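Local coordinates for single-strand DNA-binding protein (Agrobacterium tumefaciens, PDB 3BTP) that binds single-stranded DNA regardless of its sequence and mediates nuclear uptake of the transferred T-DNA strand in crown gall disease, at residues A[348-353]-A[395-400]; A[363-368]-A[461-466]; A[403-408]-A[492-497]; A[452-457]-A[479-484]. All coordinates share one frame; numbering follows the deposited sequence.

Contact 1: residues A[348-353]-A[395-400]; sequences AATVNM and RVQVLA
Strands 349-352 and 396-399 run antiparallel, their axes 4.7 Å apart at closest and their directions 161° apart, with Ala349 facing Val398, Thr350 facing Gln397 and Val351 facing Val396. They are neighbours in an eight-stranded antiparallel barrel, and their pairing is one of its steps. Thr350 and Gln397 exchange two backbone hydrogen bonds. A further bond at each end, Asn352 N to Arg395 O and Leu399 N to Ala348 O (2.8 Å), carries the pairing one residue past the strands, to Arg395 and Ala348.

The small and branched residues occupy the outer face. Ala349 CB rests 4.0 Å from Val398 CG1, and Val351 CG2 lies 4.3 Å from Val396 CG2; helices 382-388 and 417-427 cover this layer, which explains its wholly apolar make-up. On the inner face Thr350 and Gln397 lie side by side and point the same way. The methyl CG2 of Thr350 is 3.5 Å from Gln397 OE1, a buried oxygen with no hydrogen-bond partner in the model.

Asn352 suits the strand end because its amide reaches the start of strand 367-370 and the residue before it: OD1 accepts from Arg367 N and ND2 donates to Asp366 OD1. Arg395, long and extended from CG to NE, passes over Asn352 O, its side chain crossing that of Asn352 at a slant, and also bonds the carbonyls of Gly354 and Arg355 through NH1 and NH2. Its NH1 meets Asn352 O at 2.9 Å, with the oxygen near the guanidinium plane but the nitrogen 61° out of the carbonyl plane.

Contact 2: residues A[363-368]-A[461-466]; sequences MTRDRH and LREVPD
Asp366 is tied to Arg462, Glu463 and Asp466 by one water whose oxygen makes four hydrogen bonds. It donates to Asp366 O and Asp466 OD2 (2.6 Å from each) and accepts from Arg462 NE (2.8 Å) and, at greater length, from Glu463 N. Here two neighbouring antiparallel strands of the barrel separate: His368 and Leu461 still form a hydrogen-bonded pair, while beyond them water and side chains take over.

Glu463 has the reach to replace the lost backbone partner. Its OE2 accepts Asp366 N at 2.7 Å on the anti side, 29° out of the carboxylate plane. Asp366 itself turns to Asn352 and, by a salt bridge, to Arg355.

The guanidinium groups of Arg367 and Arg462 stack flat, planes 12° apart and centres 3.9 Å apart. Bends at chi2 (-66°) and chi3 fold Arg462 back over the extended Arg367. The like charges are probably offset by an acidic partner for each arginine: Arg462 NH2 makes a salt bridge to Asp466 OD2, weak as a hydrogen bond, and Arg367 NH2 pairs with an acidic side chain of another protein's chain.

Arg365 presents one guanidinium face to the ring of Pro465, a flat group on an apolar one, and its NH1 forms a long salt bridge to Asp466 OD1. On the barrel's inner face, Leu461 CD2 touches His368 CB at 3.8 Å.

Contact 3: residues A[403-408]-A[492-497]; sequences GNRYMS and TGTYTN
Thr494 meets both Tyr406 and Met407: its CB lies 3.2 Å from Tyr406 O and its methyl CG2 3.9 Å from Met407 CB, while OG1 bonds Asp484 OD2. It follows a corner at Gly493, whose phi of 96° suits a residue without a side chain.

Tyr495 pairs with Tyr406 by two backbone hydrogen bonds, the shorter from Tyr406 N to Tyr495 O at 2.8 Å. The CB atoms of the two tyrosines are 4.4 Å apart and their rings then diverge, so that each hydroxyl finds its own backbone carbonyl: Pro347 O for Tyr406 and Ala451 O for Tyr495.

Thr496, on the other face, accepts Arg405 NE at OG1 (2.6 Å), close to the guanidinium plane; the link from NH2 is weak. A bend at chi3 (-76°) turns Arg405 across to this hydroxyl, which also bonds Asp484 OD2.

Asn497 ends the pairing, its N donating to Asn404 O at 2.8 Å. It is the N-cap of helix 498-503: its OD1 accepts Val499 N, a role asparagine fills well.

Together the strands 405-407 and 494-497 form one antiparallel step of the barrel, flanked by strands 396-399 and 480-485; helix 498-503 follows strand 494-497 directly, and helix 409-415 follows strand 405-407 after the N-cap Ser408.

Contact 4: residues A[452-457]-A[479-484]; sequences AVIVAD and DVLIAD
Ala452 and Ala456 mark the limits of a backbone ladder between strands 453-456 and 480-484, whose axes come within 4.8 Å at 157°. Ala483 N donates to Ala452 O at one end and Ala456 N to Asp479 O at the other; both bonds are 2.8 Å and nearly straight (174°). Between them Ile454 and Leu481 exchange two more, forming the hydrogen-bonded pair at the centre.

Weaker CA-H...O contacts fill the intervals between these bonds. Val453 CA approaches Leu481 O at 3.2 Å, and Val455 CA approaches Asp479 O at 3.4 Å, so each of these carbonyls serves both an N-H and a C-H.

This is one antiparallel step in the wall of a closed beta-barrel, and its apolar contacts fall on the two faces of that wall. Outside, Val453 touches both its direct partner, CG2 to Ile482 CD1 (4.3 Å), and diagonally Val480, CG1 to CG1 (3.9 Å). With chi1 at 177°, CG1 of Val453 sits anti to the backbone N, and this brings it over the neighbouring strand. Beta-branched residues suit both an extended backbone and a surface to be covered, here by helices 498-503 and 510-515. Inside, Ile454 CG1 packs on Leu481 CB at 3.9 Å, two bulky aliphatic chains helping to fill the barrel's interior.

Polar side chains play little part across the strands. Asp479 OD2 comes within 3.3 Å of Ala456 O, but both atoms are acceptors and no hydrogen bond forms.

All four contacts belong to one closed barrel, and shared neighbours join them into a ring. Contact 1 passes to contact 2 through Met353 N and Arg367 O, 2.9 Å apart, and to contact 3 through Val398 N and Met407 O, 2.8 Å apart. Contacts 2 and 4, with centres about 10 Å apart, are joined where strands 460-462 and 453-456 lie side by side. Contacts 3 and 4 are nearest, about 9 Å between centres, and share the carboxylate of Asp484. Inside, Thr350, His368, Tyr406, Ile454 and Leu461 contribute to a common interior. Contacts 1 and 2 also reach the chain of another protein, through Met353, Arg395 and Arg367.

Contact 1: residues A[348-353]-A[395-400]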
loop_
_atom_site.group_PDB
_atom_site.type_symbol
_atom_site.label_atom_id
_atom_site.label_comp_id
_atom_site.label_asym_id
_atom_site.label_seq_id
_atom_site.Cartn_x
_atom_site.Cartn_y
_atom_site.Cartn_z
ATOM N N ALA A 348 3.407 -5.201 15.128
ATOM C CA ALA A 348 3.177 -5.294 16.559
ATOM C C ALA A 348 2.004 -6.198 16.973
ATOM O O ALA A 348 2.062 -6.912 17.996
ATOM C CB ALA A 348 3.026 -3.899 17.145
ATOM N N ALA A 349 0.948 -6.162 16.155
ATOM C CA ALA A 349 -0.222 -6.958 16.350
ATOM C C ALA A 349 -0.781 -7.244 14.952
ATOM O O ALA A 349 -0.648 -6.399 14.080
ATOM C CB ALA A 349 -1.225 -6.204 17.209
ATOM N N THR A 350 -1.473 -8.371 14.793
ATOM C CA THR A 350 -1.973 -8.843 13.539
ATOM C C THR A 350 -3.420 -9.394 13.788
ATOM O O THR A 350 -3.723 -9.856 14.906
ATOM C CB THR A 350 -0.893 -9.914 13.077
ATOM O OG1 THR A 350 -0.028 -9.400 11.994
ATOM C CG2 THR A 350 -1.394 -11.228 12.852
ATOM N N VAL A 351 -4.307 -9.357 12.762
ATOM C CA VAL A 351 -5.612 -10.009 12.867
ATOM C C VAL A 351 -5.787 -10.964 11.689
ATOM O O VAL A 351 -5.468 -10.570 10.535
ATOM C CB VAL A 351 -6.820 -8.986 12.977
ATOM C CG1 VAL A 351 -7.006 -8.125 11.688
ATOM C CG2 VAL A 351 -8.114 -9.721 13.286
ATOM N N ASN A 352 -6.275 -12.190 11.984
ATOM C CA ASN A 352 -6.591 -13.140 10.991
ATOM C C ASN A 352 -7.955 -12.855 10.302
ATOM O O ASN A 352 -8.995 -12.886 10.954
ATOM C CB ASN A 352 -6.619 -14.570 11.591
ATOM C CG ASN A 352 -6.590 -15.665 10.500
ATOM O OD1 ASN A 352 -6.366 -15.402 9.317
ATOM N ND2 ASN A 352 -6.781 -16.868 10.903
ATOM N N MET A 353 -7.896 -12.559 9.018
ATOM C CA MET A 353 -9.012 -12.118 8.198
ATOM C C MET A 353 -9.362 -13.240 7.246
ATOM O O MET A 353 -10.355 -13.162 6.548
ATOM C CB MET A 353 -8.660 -10.851 7.412
ATOM C CG MET A 353 -8.402 -9.662 8.308
ATOM S SD MET A 353 -8.358 -7.895 7.833
ATOM C CE MET A 353 -9.843 -7.703 6.805
ATOM N N ARG A 395 -8.781 -13.908 17.011
ATOM C CA ARG A 395 -8.101 -13.858 15.741
ATOM C C ARG A 395 -6.833 -12.936 15.823
ATOM O O ARG A 395 -6.126 -12.751 14.867
ATOM C CB ARG A 395 -9.133 -13.392 14.709
ATOM C CG ARG A 395 -10.072 -14.484 14.275
ATOM C CD ARG A 395 -11.109 -13.977 13.287
ATOM N NE ARG A 395 -11.817 -15.135 12.694
ATOM C CZ ARG A 395 -11.579 -15.710 11.512
ATOM N NH1 ARG A 395 -10.628 -15.248 10.676
ATOM N NH2 ARG A 395 -12.336 -16.741 11.136
ATOM N N VAL A 396 -6.544 -12.417 16.999
ATOM C CA VAL A 396 -5.472 -11.444 17.197
ATOM C C VAL A 396 -4.240 -12.132 17.780
ATOM O O VAL A 396 -4.398 -12.997 18.653
ATOM C CB VAL A 396 -5.945 -10.284 18.139
ATOM C CG1 VAL A 396 -4.790 -9.413 18.594
ATOM C CG2 VAL A 396 -7.039 -9.436 17.415
ATOM N N GLN A 397 -3.063 -11.734 17.251
ATOM C CA GLN A 397 -1.687 -12.196 17.621
ATOM C C GLN A 397 -0.949 -10.944 17.948
ATOM O O GLN A 397 -1.145 -9.977 17.269
ATOM C CB GLN A 397 -0.903 -12.765 16.425
ATOM C CG GLN A 397 -1.233 -14.193 16.148
ATOM C CD GLN A 397 -0.359 -14.818 15.041
ATOM O OE1 GLN A 397 -0.188 -14.294 13.915
ATOM N NE2 GLN A 397 0.225 -15.911 15.380
ATOM N N VAL A 398 -0.101 -10.974 18.971
ATOM C CA VAL A 398 0.669 -9.810 19.398
ATOM C C VAL A 398 2.144 -10.241 19.510
ATOM O O VAL A 398 2.453 -11.391 19.879
ATOM C CB VAL A 398 0.098 -9.183 20.740
ATOM C CG1 VAL A 398 -1.289 -8.494 20.472
ATOM C CG2 VAL A 398 -0.060 -10.278 21.772
ATOM N N LEU A 399 3.036 -9.320 19.124
ATOM C CA LEU A 399 4.479 -9.561 19.138
ATOM C C LEU A 399 5.134 -9.492 20.583
ATOM O O LEU A 399 4.927 -8.536 21.283
ATOM C CB LEU A 399 5.170 -8.566 18.239
ATOM C CG LEU A 399 6.543 -8.984 17.752
ATOM C CD1 LEU A 399 6.525 -10.322 16.949
ATOM C CD2 LEU A 399 7.176 -7.757 16.985
ATOM N N ALA A 400 5.882 -10.540 20.984
ATOM C CA ALA A 400 6.724 -10.545 22.184
ATOM C C ALA A 400 7.691 -9.374 22.207
ATOM O O ALA A 400 8.055 -8.823 21.175
ATOM C CB ALA A 400 7.531 -11.845 22.247
#

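Contact 2: residues A[363-368]-A[461-466]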
loop_
_atom_site.group_PDB
_atom_site.type_symbol
_atom_site.label_atom_id
_atom_site.label_comp_id
_atom_site.label_asym_id
_atom_site.label_seq_id
_atom_site.Cartn_x
_atom_site.Cartn_y
_atom_site.Cartn_z
ATOM N N MET A 363 -12.734 -24.444 5.767
ATOM C CA MET A 363 -12.086 -23.163 6.195
ATOM C C MET A 363 -10.954 -22.762 5.292
ATOM O O MET A 363 -10.037 -23.554 5.038
ATOM C CB MET A 363 -11.544 -23.203 7.641
ATOM C CG MET A 363 -12.599 -23.373 8.735
ATOM S SD MET A 363 -13.623 -21.921 9.060
ATOM C CE MET A 363 -13.110 -21.487 10.755
ATOM N N THR A 364 -11.037 -21.521 4.819
ATOM C CA THR A 364 -10.052 -20.863 3.963
ATOM C C THR A 364 -8.637 -20.666 4.613
ATOM O O THR A 364 -8.468 -20.898 5.809
ATOM C CB THR A 364 -10.665 -19.540 3.456
ATOM O OG1 THR A 364 -9.993 -19.117 2.281
ATOM C CG2 THR A 364 -10.608 -18.409 4.457
ATOM N N ARG A 365 -7.623 -20.290 3.834
ATOM C CA ARG A 365 -6.287 -20.054 4.392
ATOM C C ARG A 365 -6.189 -18.859 5.366
ATOM O O ARG A 365 -6.937 -17.896 5.277
ATOM C CB ARG A 365 -5.254 -19.920 3.275
ATOM C CG ARG A 365 -4.881 -21.274 2.687
ATOM C CD ARG A 365 -3.880 -21.211 1.548
ATOM N NE ARG A 365 -3.619 -22.590 1.102
ATOM C CZ ARG A 365 -3.315 -22.952 -0.142
ATOM N NH1 ARG A 365 -3.202 -22.037 -1.106
ATOM N NH2 ARG A 365 -3.115 -24.243 -0.428
ATOM N N ASP A 366 -5.265 -18.951 6.315
ATOM C CA ASP A 366 -4.976 -17.851 7.218
ATOM C C ASP A 366 -4.383 -16.661 6.489
ATOM O O ASP A 366 -3.660 -16.833 5.513
ATOM C CB ASP A 366 -4.115 -18.298 8.397
ATOM C CG ASP A 366 -4.846 -19.233 9.320
ATOM O OD1 ASP A 366 -6.094 -19.235 9.287
ATOM O OD2 ASP A 366 -4.216 -20.012 10.069
ATOM N N ARG A 367 -4.736 -15.446 6.941
ATOM C CA ARG A 367 -4.199 -14.234 6.348
ATOM C C ARG A 367 -4.257 -13.198 7.424
ATOM O O ARG A 367 -5.347 -12.743 7.754
ATOM C CB ARG A 367 -4.992 -13.791 5.087
ATOM C CG ARG A 367 -4.416 -12.507 4.491
ATOM C CD ARG A 367 -4.751 -12.281 3.044
ATOM N NE ARG A 367 -4.017 -11.085 2.528
ATOM C CZ ARG A 367 -4.233 -10.472 1.351
ATOM N NH1 ARG A 367 -5.132 -10.937 0.491
ATOM N NH2 ARG A 367 -3.467 -9.443 0.971
ATOM N N HIS A 368 -3.089 -12.845 7.981
ATOM C CA HIS A 368 -3.002 -12.010 9.170
ATOM C C HIS A 368 -2.628 -10.575 8.771
ATOM O O HIS A 368 -1.586 -10.354 8.178
ATOM C CB HIS A 368 -1.863 -12.620 10.025
ATOM C CG HIS A 368 -2.183 -13.978 10.566
ATOM N ND1 HIS A 368 -1.777 -15.148 9.958
ATOM C CD2 HIS A 368 -2.896 -14.351 11.652
ATOM C CE1 HIS A 368 -2.208 -16.179 10.650
ATOM N NE2 HIS A 368 -2.876 -15.724 11.694
ATOM N N LEU A 461 0.921 -11.243 7.079
ATOM C CA LEU A 461 1.589 -12.520 7.070
ATOM C C LEU A 461 0.729 -13.442 6.262
ATOM O O LEU A 461 -0.463 -13.499 6.454
ATOM C CB LEU A 461 1.758 -13.063 8.483
ATOM C CG LEU A 461 2.585 -12.309 9.599
ATOM C CD1 LEU A 461 3.698 -11.414 9.130
ATOM C CD2 LEU A 461 1.788 -11.529 10.436
ATOM N N ARG A 462 1.381 -14.203 5.370
ATOM C CA ARG A 462 0.738 -15.133 4.457
ATOM C C ARG A 462 1.266 -16.564 4.630
ATOM O O ARG A 462 2.395 -16.798 5.048
ATOM C CB ARG A 462 0.956 -14.642 3.027
ATOM C CG ARG A 462 0.512 -13.206 2.744
ATOM C CD ARG A 462 -1.004 -12.910 2.837
ATOM N NE ARG A 462 -1.895 -13.873 2.113
ATOM C CZ ARG A 462 -2.220 -13.739 0.816
ATOM N NH1 ARG A 462 -1.772 -12.745 0.117
ATOM N NH2 ARG A 462 -2.998 -14.603 0.200
ATOM N N GLU A 463 0.405 -17.522 4.364
ATOM C CA GLU A 463 0.760 -18.915 4.211
ATOM C C GLU A 463 1.662 -19.098 3.004
ATOM O O GLU A 463 1.589 -18.373 2.013
ATOM C CB GLU A 463 -0.529 -19.750 4.070
ATOM C CG GLU A 463 -1.357 -19.802 5.329
ATOM C CD GLU A 463 -2.313 -21.009 5.380
ATOM O OE1 GLU A 463 -1.920 -22.054 4.753
ATOM O OE2 GLU A 463 -3.421 -20.918 6.071
ATOM N N VAL A 464 2.532 -20.087 3.088
ATOM C CA VAL A 464 3.514 -20.291 2.000
ATOM C C VAL A 464 2.850 -20.502 0.588
ATOM O O VAL A 464 3.282 -19.856 -0.390
ATOM C CB VAL A 464 4.472 -21.453 2.321
ATOM C CG1 VAL A 464 5.370 -21.726 1.147
ATOM C CG2 VAL A 464 5.261 -21.186 3.603
ATOM N N PRO A 465 1.860 -21.438 0.468
ATOM C CA PRO A 465 1.193 -21.595 -0.854
ATOM C C PRO A 465 0.453 -20.386 -1.429
ATOM O O PRO A 465 0.016 -20.461 -2.562
ATOM C CB PRO A 465 0.187 -22.729 -0.628
ATOM C CG PRO A 465 0.101 -22.915 0.855
ATOM C CD PRO A 465 1.400 -22.456 1.445
ATOM N N ASP A 466 0.316 -19.297 -0.662
ATOM C CA ASP A 466 -0.279 -18.068 -1.145
ATOM C C ASP A 466 0.746 -17.134 -1.756
ATOM O O ASP A 466 0.378 -16.105 -2.343
ATOM C CB ASP A 466 -1.017 -17.361 -0.023
ATOM C CG ASP A 466 -2.468 -17.737 0.033
ATOM O OD1 ASP A 466 -2.962 -18.181 -1.032
ATOM O OD2 ASP A 466 -3.123 -17.578 1.105
HETATM O O HOH W 1 -2.391 -16.328 3.303
#

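Contact 3: residues A[403-408]-A[492-497]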
loop_
_atom_site.group_PDB
_atom_site.type_symbol
_atom_site.label_atom_id
_atom_site.label_comp_id
_atom_site.label_asym_id
_atom_site.label_seq_id
_atom_site.Cartn_x
_atom_site.Cartn_y
_atom_site.Cartn_z
ATOM N N GLY A 403 10.707 -9.485 19.796
ATOM C CA GLY A 403 10.492 -9.262 18.360
ATOM C C GLY A 403 10.387 -10.508 17.541
ATOM O O GLY A 403 10.340 -10.450 16.312
ATOM N N ASN A 404 10.402 -11.663 18.199
ATOM C CA ASN A 404 10.600 -12.935 17.447
ATOM C C ASN A 404 9.440 -13.899 17.453
ATOM O O ASN A 404 9.450 -14.873 16.735
ATOM C CB ASN A 404 11.816 -13.701 17.976
ATOM C CG ASN A 404 13.102 -13.006 17.665
ATOM O OD1 ASN A 404 13.966 -12.962 18.527
ATOM N ND2 ASN A 404 13.217 -12.404 16.466
ATOM N N ARG A 405 8.481 -13.628 18.301
ATOM C CA ARG A 405 7.417 -14.531 18.525
ATOM C C ARG A 405 6.055 -13.827 18.562
ATOM O O ARG A 405 5.919 -12.851 19.242
ATOM C CB ARG A 405 7.645 -15.172 19.907
ATOM C CG ARG A 405 6.520 -16.183 20.254
ATOM C CD ARG A 405 6.959 -17.031 21.492
ATOM N NE ARG A 405 7.949 -18.058 21.127
ATOM C CZ ARG A 405 8.469 -18.914 22.022
ATOM N NH1 ARG A 405 8.088 -18.837 23.272
ATOM N NH2 ARG A 405 9.334 -19.838 21.676
ATOM N N TYR A 406 5.061 -14.431 17.944
ATOM C CA TYR A 406 3.627 -14.114 18.160
ATOM C C TYR A 406 2.893 -15.043 19.098
ATOM O O TYR A 406 3.096 -16.266 19.107
ATOM C CB TYR A 406 2.830 -14.068 16.838
ATOM C CG TYR A 406 3.142 -12.852 15.972
ATOM C CD1 TYR A 406 3.918 -12.995 14.823
ATOM C CD2 TYR A 406 2.564 -11.578 16.258
ATOM C CE1 TYR A 406 4.168 -11.886 13.947
ATOM C CE2 TYR A 406 2.795 -10.425 15.417
ATOM C CZ TYR A 406 3.638 -10.619 14.273
ATOM O OH TYR A 406 3.941 -9.587 13.430
ATOM N N MET A 407 2.007 -14.436 19.875
ATOM C CA MET A 407 1.183 -15.165 20.829
ATOM C C MET A 407 -0.163 -14.459 20.961
ATOM O O MET A 407 -0.323 -13.312 20.552
ATOM C CB MET A 407 1.908 -15.282 22.206
ATOM C CG MET A 407 2.133 -13.997 22.970
ATOM S SD MET A 407 3.300 -14.003 24.342
ATOM C CE MET A 407 4.850 -13.856 23.436
ATOM N N SER A 408 -1.142 -15.143 21.516
ATOM C CA SER A 408 -2.376 -14.463 21.941
ATOM C C SER A 408 -2.138 -13.293 22.896
ATOM O O SER A 408 -1.157 -13.212 23.630
ATOM C CB SER A 408 -3.395 -15.465 22.568
ATOM O OG SER A 408 -2.947 -15.778 23.876
ATOM N N THR A 492 1.519 -25.176 20.368
ATOM C CA THR A 492 1.310 -24.260 21.477
ATOM C C THR A 492 0.412 -23.067 21.013
ATOM O O THR A 492 -0.143 -22.310 21.800
ATOM C CB THR A 492 2.700 -23.761 22.092
ATOM O OG1 THR A 492 3.423 -22.933 21.187
ATOM C CG2 THR A 492 3.660 -24.948 22.458
ATOM N N GLY A 493 0.285 -22.879 19.710
ATOM C CA GLY A 493 -0.414 -21.686 19.270
ATOM C C GLY A 493 0.540 -20.551 18.938
ATOM O O GLY A 493 0.137 -19.614 18.242
ATOM N N THR A 494 1.800 -20.606 19.419
ATOM C CA THR A 494 2.681 -19.501 19.079
ATOM C C THR A 494 3.347 -19.717 17.719
ATOM O O THR A 494 3.345 -20.820 17.180
ATOM C CB THR A 494 3.685 -19.179 20.231
ATOM O OG1 THR A 494 4.620 -20.242 20.368
ATOM C CG2 THR A 494 2.950 -18.952 21.592
ATOM N N TYR A 495 3.887 -18.637 17.171
ATOM C CA TYR A 495 4.721 -18.675 16.033
ATOM C C TYR A 495 6.034 -18.000 16.423
ATOM O O TYR A 495 6.021 -16.895 16.956
ATOM C CB TYR A 495 4.158 -17.815 14.876
ATOM C CG TYR A 495 3.029 -18.474 14.141
ATOM C CD1 TYR A 495 3.286 -19.403 13.146
ATOM C CD2 TYR A 495 1.680 -18.187 14.503
ATOM C CE1 TYR A 495 2.235 -20.035 12.459
ATOM C CE2 TYR A 495 0.640 -18.791 13.846
ATOM C CZ TYR A 495 0.925 -19.745 12.863
ATOM O OH TYR A 495 -0.119 -20.343 12.210
ATOM N N THR A 496 7.146 -18.575 15.979
ATOM C CA THR A 496 8.447 -18.084 16.359
ATOM C C THR A 496 9.267 -18.008 15.073
ATOM O O THR A 496 9.124 -18.871 14.223
ATOM C CB THR A 496 9.117 -18.964 17.456
ATOM O OG1 THR A 496 8.366 -18.851 18.650
ATOM C CG2 THR A 496 10.532 -18.458 17.834
ATOM N N ASN A 497 10.072 -16.950 14.938
ATOM C CA ASN A 497 10.957 -16.670 13.742
ATOM C C ASN A 497 11.903 -17.870 13.500
ATOM O O ASN A 497 12.412 -18.438 14.468
ATOM C CB ASN A 497 11.750 -15.439 14.204
ATOM C CG ASN A 497 12.698 -14.810 13.192
ATOM O OD1 ASN A 497 12.998 -15.301 12.077
ATOM N ND2 ASN A 497 13.239 -13.661 13.632
#

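Contact 4: residues A[452-457]-A[479-484]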
loop_
_atom_site.group_PDB
_atom_site.type_symbol
_atom_site.label_atom_id
_atom_site.label_comp_id
_atom_site.label_asym_id
_atom_site.label_seq_id
_atom_site.Cartn_x
_atom_site.Cartn_y
_atom_site.Cartn_z
ATOM N N ALA A 452 1.198 -24.042 9.463
ATOM C CA ALA A 452 2.484 -24.422 10.072
ATOM C C ALA A 452 3.600 -23.364 9.912
ATOM O O ALA A 452 4.487 -23.274 10.696
ATOM C CB ALA A 452 2.943 -25.782 9.503
ATOM N N VAL A 453 3.483 -22.540 8.884
ATOM C CA VAL A 453 4.449 -21.504 8.578
ATOM C C VAL A 453 3.608 -20.326 8.168
ATOM O O VAL A 453 2.585 -20.489 7.498
ATOM C CB VAL A 453 5.315 -21.886 7.399
ATOM C CG1 VAL A 453 6.297 -20.732 7.028
ATOM C CG2 VAL A 453 6.023 -23.218 7.629
ATOM N N ILE A 454 3.977 -19.146 8.660
ATOM C CA ILE A 454 3.521 -17.922 8.070
ATOM C C ILE A 454 4.663 -17.012 7.606
ATOM O O ILE A 454 5.719 -17.010 8.175
ATOM C CB ILE A 454 2.409 -17.222 8.948
ATOM C CG1 ILE A 454 2.921 -16.779 10.299
ATOM C CG2 ILE A 454 1.191 -18.180 9.126
ATOM C CD1 ILE A 454 1.858 -16.101 11.048
ATOM N N VAL A 455 4.437 -16.223 6.578
ATOM C CA VAL A 455 5.484 -15.438 6.007
ATOM C C VAL A 455 5.099 -13.966 5.943
ATOM O O VAL A 455 4.084 -13.666 5.380
ATOM C CB VAL A 455 5.884 -15.970 4.528
ATOM C CG1 VAL A 455 7.023 -15.109 3.963
ATOM C CG2 VAL A 455 6.305 -17.493 4.572
ATOM N N ALA A 456 5.960 -13.070 6.443
ATOM C CA ALA A 456 5.727 -11.645 6.432
ATOM C C ALA A 456 5.977 -11.038 5.043
ATOM O O ALA A 456 6.952 -11.309 4.402
ATOM C CB ALA A 456 6.591 -10.946 7.511
ATOM N N ASP A 457 5.063 -10.212 4.576
ATOM C CA ASP A 457 5.112 -9.749 3.196
ATOM C C ASP A 457 4.273 -8.498 3.187
ATOM O O ASP A 457 3.059 -8.579 3.004
ATOM C CB ASP A 457 4.445 -10.807 2.328
ATOM C CG ASP A 457 4.335 -10.397 0.853
ATOM O OD1 ASP A 457 5.295 -9.740 0.292
ATOM O OD2 ASP A 457 3.274 -10.773 0.273
ATOM N N ASP A 479 11.833 -13.441 7.641
ATOM C CA ASP A 479 10.482 -13.127 7.265
ATOM C C ASP A 479 9.529 -14.319 7.576
ATOM O O ASP A 479 8.282 -14.181 7.494
ATOM C CB ASP A 479 10.484 -12.796 5.784
ATOM C CG ASP A 479 10.620 -11.278 5.491
ATOM O OD1 ASP A 479 11.066 -10.500 6.393
ATOM O OD2 ASP A 479 10.236 -10.859 4.356
ATOM N N VAL A 480 10.142 -15.447 8.003
ATOM C CA VAL A 480 9.531 -16.747 8.156
ATOM C C VAL A 480 9.310 -17.126 9.621
ATOM O O VAL A 480 10.194 -17.041 10.411
ATOM C CB VAL A 480 10.379 -17.792 7.419
ATOM C CG1 VAL A 480 9.799 -19.202 7.589
ATOM C CG2 VAL A 480 10.472 -17.425 5.924
ATOM N N LEU A 481 8.079 -17.491 9.960
ATOM C CA LEU A 481 7.637 -17.823 11.318
ATOM C C LEU A 481 7.024 -19.220 11.277
ATOM O O LEU A 481 6.277 -19.572 10.374
ATOM C CB LEU A 481 6.549 -16.827 11.815
ATOM C CG LEU A 481 6.957 -15.342 12.003
ATOM C CD1 LEU A 481 5.919 -14.429 11.433
ATOM C CD2 LEU A 481 7.105 -15.062 13.455
ATOM N N ILE A 482 7.311 -19.963 12.336
ATOM C CA ILE A 482 7.060 -21.377 12.445
ATOM C C ILE A 482 6.057 -21.583 13.562
ATOM O O ILE A 482 6.200 -20.986 14.657
ATOM C CB ILE A 482 8.376 -22.151 12.716
ATOM C CG1 ILE A 482 9.513 -21.669 11.773
ATOM C CG2 ILE A 482 8.139 -23.711 12.580
ATOM C CD1 ILE A 482 9.277 -22.073 10.278
ATOM N N ALA A 483 5.027 -22.382 13.288
ATOM C CA ALA A 483 4.073 -22.762 14.345
ATOM C C ALA A 483 4.758 -23.692 15.306
ATOM O O ALA A 483 5.053 -24.823 14.944
ATOM C CB ALA A 483 2.789 -23.446 13.777
ATOM N N ASP A 484 4.968 -23.217 16.525
ATOM C CA ASP A 484 5.672 -23.962 17.533
ATOM C C ASP A 484 4.899 -25.166 18.075
ATOM O O ASP A 484 3.671 -25.248 17.985
ATOM C CB ASP A 484 6.078 -23.024 18.706
ATOM C CG ASP A 484 6.880 -21.816 18.233
ATOM O OD1 ASP A 484 7.754 -21.954 17.339
ATOM O OD2 ASP A 484 6.613 -20.715 18.722
#